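GTP-sensing transcriptional pleiotropic repressor CodY (Clostridioides difficile, PDB 5N0L) represses transcription in response to nutrient supply, binding isoleucine as a cofactor in its GAF domain and probably also sensing GTP. Local coordinates at residues I67-E70 and Y71-Q74; S78-Y81 and T82-L86. All blocks are in the same frame, centred on the assembly; numbering follows the deposited sequence.

In the fold
Interactions 1 and 2 follow one another along the chain and illustrate how side-chain oxygens can take up backbone N-H groups at a turn and at a helix start. Residues 67-74 comprise the first strand and the turn of a two-stranded hairpin at the surface, while 78-86 build the short helix that comes directly after it. Their centres lie about 16 Å apart, yet they meet where Ile-67 CD1 packs 3.9 Å from Ser-78 CA. Only interaction 2 reaches the cofactor: the Tyr-81 side chain is about 4 Å from the bound isoleucine, whereas that of Ile-67 in interaction 1 stays about 10 Å from it.

Interaction 1 (I67-E70 and Y71-Q74); sequences IEDE and YTKQ
Asp-69 and Thr-72 face each other across a tight turn, and one carboxylate oxygen of the aspartate serves much of it. Asp-69 OD2 accepts the backbone N-H of Thr-72 at 2.9 Å from Thr-72 N, on the anti lone pair and nearly straight at 160°. The N-H of Tyr-71 reaches the same oxygen from above the carboxylate plane, closing an Asx turn through a longer and more bent bond, with Tyr-71 N 3.3 Å from Asp-69 OD2. The Asp-69 side chain swings out opposite its backbone N (chi1 -179°), which lays OD2 against the N-H groups of Tyr-71 and Thr-72. Thr-72 OG1 adds a weak third bond to OD2 and in turn accepts from Gln-74 N at 2.9 Å, an ST turn overlapping the first. The other oxygen, Asp-69 OD1, has its partner outside the turn, in a salt bridge with Lys-76 NZ. Asp-69 N donates to Gln-74 O at 2.8 Å, one of the backbone closures. On the flank, a water donates to Glu-68 OE1 and to Lys-73 O, 2.6 Å from the latter, and so joins two acceptors that could not bond directly. Lys-73 CE lies against Glu-68 CB, but its NZ stops short of a salt bridge with that carboxylate. The turn connects the antiparallel strands 67-68 and 75-76, with helix 79-85 following closely.

Interaction 2 (S78-Y81 and T82-L86); sequences SDEY and TQNVL
The N-terminal turn of helix 79-85 is a worked example of helix capping, with Ser-78 at the N-cap. Ser-78 OG accepts the N-H of Tyr-81, lying 3.1 Å from Tyr-81 N in a nearly straight bond of 165°. Separately from this cap, the carbonyl of the same serine is gripped twice by Thr-82, one turn on. Thr-82 N donates to Ser-78 O at 2.9 Å as the first helical bond, and the hydroxyl Thr-82 OG1 donates to it at 2.7 Å from above the carbonyl plane. The threonine torsion (chi1 -60°) sets OG1 beside its own backbone N, which brings both donors to a single acceptor.

This short helix also forms part of the wall of the isoleucine pocket in the GAF domain, through Tyr-81. The tyrosine side chain leaves the helix to touch the ligand; its OH is hydrogen-bonded to Glu-107 OE2 and Glu-106 N, and its ring meets that of Phe-104 edge-to-face. On the exposed side, Gln-83 folds back along the helix, bent at chi2 (-54°), and CG comes to rest 3.3 Å from Asp-79 O. Gln-83 NE2 then makes a weak bond to Asp-79 OD1 at 3.4 Å. The backbone bonds continue from Gln-83 N to Asp-79 O, Asn-84 N to Glu-80 O, and Val-85 N to Tyr-81 O at 3.0 Å. Both methyls of Val-85 lie beyond the Tyr-81 carbonyl oxygen, Val-85 CG1 3.5 Å from Tyr-81 O, and its side chain packs on Phe-104 and on Thr-129 of strand 125-134.

Interaction 1 (I67-E70 and Y71-Q74)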
loop_
_atom_site.group_PDB
_atom_site.type_symbol
_atom_site.label_atom_id
_atom_site.label_comp_id
_atom_site.label_asym_id
_atom_site.label_seq_id
_atom_site.Cartn_x
_atom_site.Cartn_y
_atom_site.Cartn_z
ATOM N N ILE A 67 -25.755 17.315 -5.404
ATOM C CA ILE A 67 -26.520 17.693 -4.177
ATOM C C ILE A 67 -25.674 17.392 -3.022
ATOM O O ILE A 67 -24.857 16.520 -3.069
ATOM C CB ILE A 67 -27.888 17.057 -4.146
ATOM C CG1 ILE A 67 -27.816 15.578 -4.239
ATOM C CG2 ILE A 67 -28.833 17.606 -5.213
ATOM C CD1 ILE A 67 -29.160 14.932 -3.989
ATOM N N GLU A 68 -25.954 18.101 -1.906
ATOM C CA GLU A 68 -25.182 17.959 -0.687
ATOM C C GLU A 68 -26.027 17.084 0.177
ATOM O O GLU A 68 -27.225 17.314 0.286
ATOM C CB GLU A 68 -25.096 19.301 0.047
ATOM C CG GLU A 68 -24.643 20.479 -0.778
ATOM C CD GLU A 68 -23.209 20.814 -0.496
ATOM O OE1 GLU A 68 -22.357 19.983 -0.866
ATOM O OE2 GLU A 68 -22.940 21.888 0.088
ATOM N N ASP A 69 -25.431 16.076 0.752
ATOM C CA ASP A 69 -26.212 15.204 1.650
ATOM C C ASP A 69 -26.736 16.082 2.867
ATOM O O ASP A 69 -25.981 16.859 3.478
ATOM C CB ASP A 69 -25.349 14.024 2.048
ATOM C CG ASP A 69 -26.087 13.055 2.951
ATOM O OD1 ASP A 69 -26.875 12.275 2.393
ATOM O OD2 ASP A 69 -25.917 13.091 4.202
ATOM N N GLU A 70 -28.047 15.968 3.115
ATOM C CA GLU A 70 -28.812 16.682 4.161
ATOM C C GLU A 70 -28.065 16.646 5.483
ATOM O O GLU A 70 -28.006 17.663 6.170
ATOM C CB GLU A 70 -30.230 16.080 4.378
ATOM C CG GLU A 70 -30.978 15.549 3.138
ATOM C CD GLU A 70 -30.568 14.123 2.674
ATOM O OE1 GLU A 70 -29.812 14.005 1.627
ATOM O OE2 GLU A 70 -31.030 13.132 3.351
ATOM N N TYR A 71 -27.489 15.477 5.809
ATOM C CA TYR A 71 -26.799 15.259 7.100
ATOM C C TYR A 71 -25.316 15.541 6.982
ATOM O O TYR A 71 -24.812 16.462 7.623
ATOM C CB TYR A 71 -27.087 13.849 7.693
ATOM C CG TYR A 71 -28.557 13.728 8.036
ATOM C CD1 TYR A 71 -29.496 13.562 7.015
ATOM C CD2 TYR A 71 -29.022 13.901 9.340
ATOM C CE1 TYR A 71 -30.848 13.523 7.272
ATOM C CE2 TYR A 71 -30.386 13.836 9.619
ATOM C CZ TYR A 71 -31.301 13.650 8.572
ATOM O OH TYR A 71 -32.682 13.591 8.769
ATOM N N THR A 72 -24.616 14.776 6.177
ATOM C CA THR A 72 -23.153 14.973 6.012
ATOM C C THR A 72 -22.751 16.215 5.167
ATOM O O THR A 72 -21.618 16.717 5.292
ATOM C CB THR A 72 -22.429 13.787 5.314
ATOM O OG1 THR A 72 -22.895 13.621 3.960
ATOM C CG2 THR A 72 -22.637 12.466 6.016
ATOM N N LYS A 73 -23.621 16.639 4.254
ATOM C CA LYS A 73 -23.198 17.635 3.221
ATOM C C LYS A 73 -22.270 17.048 2.156
ATOM O O LYS A 73 -21.718 17.826 1.373
ATOM C CB LYS A 73 -22.548 18.939 3.816
ATOM C CG LYS A 73 -23.353 19.624 4.931
ATOM C CD LYS A 73 -24.804 19.922 4.530
ATOM C CE LYS A 73 -24.894 20.976 3.415
ATOM N NZ LYS A 73 -26.270 21.503 3.237
ATOM N N GLN A 74 -22.066 15.721 2.133
ATOM C CA GLN A 74 -21.211 15.127 1.139
ATOM C C GLN A 74 -21.848 15.279 -0.276
ATOM O O GLN A 74 -23.055 15.210 -0.465
ATOM C CB GLN A 74 -20.913 13.658 1.381
ATOM C CG GLN A 74 -19.931 13.166 0.318
ATOM C CD GLN A 74 -19.394 11.760 0.458
ATOM O OE1 GLN A 74 -18.450 11.342 -0.273
ATOM N NE2 GLN A 74 -19.991 11.006 1.363
HETATM O O HOH W 1 -20.350 19.875 0.694
#

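Interaction 2 (S78-Y81 and T82-L86)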
loop_
_atom_site.group_PDB
_atom_site.type_symbol
_atom_site.label_atom_id
_atom_site.label_comp_id
_atom_site.label_asym_id
_atom_site.label_seq_id
_atom_site.Cartn_x
_atom_site.Cartn_y
_atom_site.Cartn_z
ATOM N N SER A 78 -28.381 12.256 -6.795
ATOM C CA SER A 78 -29.660 11.798 -6.196
ATOM C C SER A 78 -29.704 10.292 -6.379
ATOM O O SER A 78 -28.959 9.726 -7.167
ATOM C CB SER A 78 -30.865 12.396 -6.872
ATOM O OG SER A 78 -30.996 11.865 -8.258
ATOM N N ASP A 79 -30.463 9.606 -5.582
ATOM C CA ASP A 79 -30.593 8.208 -5.741
ATOM C C ASP A 79 -31.089 7.815 -7.156
ATOM O O ASP A 79 -30.638 6.823 -7.677
ATOM C CB ASP A 79 -31.547 7.611 -4.679
ATOM C CG ASP A 79 -31.527 6.057 -4.722
ATOM O OD1 ASP A 79 -30.432 5.354 -4.488
ATOM O OD2 ASP A 79 -32.598 5.531 -4.988
ATOM N N GLU A 80 -32.043 8.548 -7.711
ATOM C CA GLU A 80 -32.578 8.243 -9.056
ATOM C C GLU A 80 -31.449 8.345 -10.096
ATOM O O GLU A 80 -31.339 7.437 -10.960
ATOM C CB GLU A 80 -33.702 9.181 -9.385
ATOM C CG GLU A 80 -34.266 9.094 -10.795
ATOM C CD GLU A 80 -35.749 9.292 -10.897
ATOM O OE1 GLU A 80 -36.190 10.323 -10.394
ATOM O OE2 GLU A 80 -36.463 8.470 -11.561
ATOM N N TYR A 81 -30.649 9.392 -10.015
ATOM C CA TYR A 81 -29.511 9.542 -10.986
ATOM C C TYR A 81 -28.477 8.465 -10.768
ATOM O O TYR A 81 -27.940 7.901 -11.729
ATOM C CB TYR A 81 -28.879 10.917 -10.902
ATOM C CG TYR A 81 -29.641 12.075 -11.561
ATOM C CD1 TYR A 81 -31.023 12.047 -11.788
ATOM C CD2 TYR A 81 -28.961 13.210 -12.023
ATOM C CE1 TYR A 81 -31.674 13.107 -12.414
ATOM C CE2 TYR A 81 -29.632 14.280 -12.699
ATOM C CZ TYR A 81 -30.972 14.215 -12.877
ATOM O OH TYR A 81 -31.659 15.200 -13.552
ATOM N N THR A 82 -28.172 8.137 -9.500
ATOM C CA THR A 82 -27.269 7.124 -9.174
ATOM C C THR A 82 -27.631 5.783 -9.745
ATOM O O THR A 82 -26.718 5.132 -10.290
ATOM C CB THR A 82 -27.143 7.062 -7.605
ATOM O OG1 THR A 82 -26.671 8.350 -7.157
ATOM C CG2 THR A 82 -26.195 5.950 -7.198
ATOM N N GLN A 83 -28.913 5.364 -9.573
ATOM C CA GLN A 83 -29.519 4.109 -10.090
ATOM C C GLN A 83 -29.507 4.090 -11.629
ATOM O O GLN A 83 -29.141 2.957 -12.233
ATOM C CB GLN A 83 -30.728 3.602 -9.443
ATOM C CG GLN A 83 -30.465 3.489 -7.899
ATOM C CD GLN A 83 -29.274 2.693 -7.409
ATOM O OE1 GLN A 83 -28.985 1.534 -7.864
ATOM N NE2 GLN A 83 -28.609 3.228 -6.347
ATOM N N ASN A 84 -29.862 5.219 -12.155
ATOM C CA ASN A 84 -30.045 5.260 -13.613
ATOM C C ASN A 84 -28.738 5.171 -14.359
ATOM O O ASN A 84 -28.726 4.472 -15.395
ATOM C CB ASN A 84 -30.837 6.451 -14.036
ATOM C CG ASN A 84 -32.320 6.368 -13.653
ATOM O OD1 ASN A 84 -33.034 7.405 -13.786
ATOM N ND2 ASN A 84 -32.807 5.189 -13.216
ATOM N N VAL A 85 -27.656 5.778 -13.886
ATOM C CA VAL A 85 -26.379 5.643 -14.628
ATOM C C VAL A 85 -25.848 4.204 -14.669
ATOM O O VAL A 85 -25.082 3.806 -15.584
ATOM C CB VAL A 85 -25.327 6.691 -14.266
ATOM C CG1 VAL A 85 -25.807 8.108 -14.559
ATOM C CG2 VAL A 85 -24.825 6.519 -12.800
ATOM N N LEU A 86 -26.202 3.356 -13.656
ATOM C CA LEU A 86 -25.724 2.044 -13.607
ATOM C C LEU A 86 -26.486 1.103 -14.589
ATOM O O LEU A 86 -26.080 -0.038 -14.800
ATOM C CB LEU A 86 -25.825 1.508 -12.172
ATOM C CG LEU A 86 -24.953 2.305 -11.192
ATOM C CD1 LEU A 86 -25.311 1.817 -9.743
ATOM C CD2 LEU A 86 -23.467 2.091 -11.397
#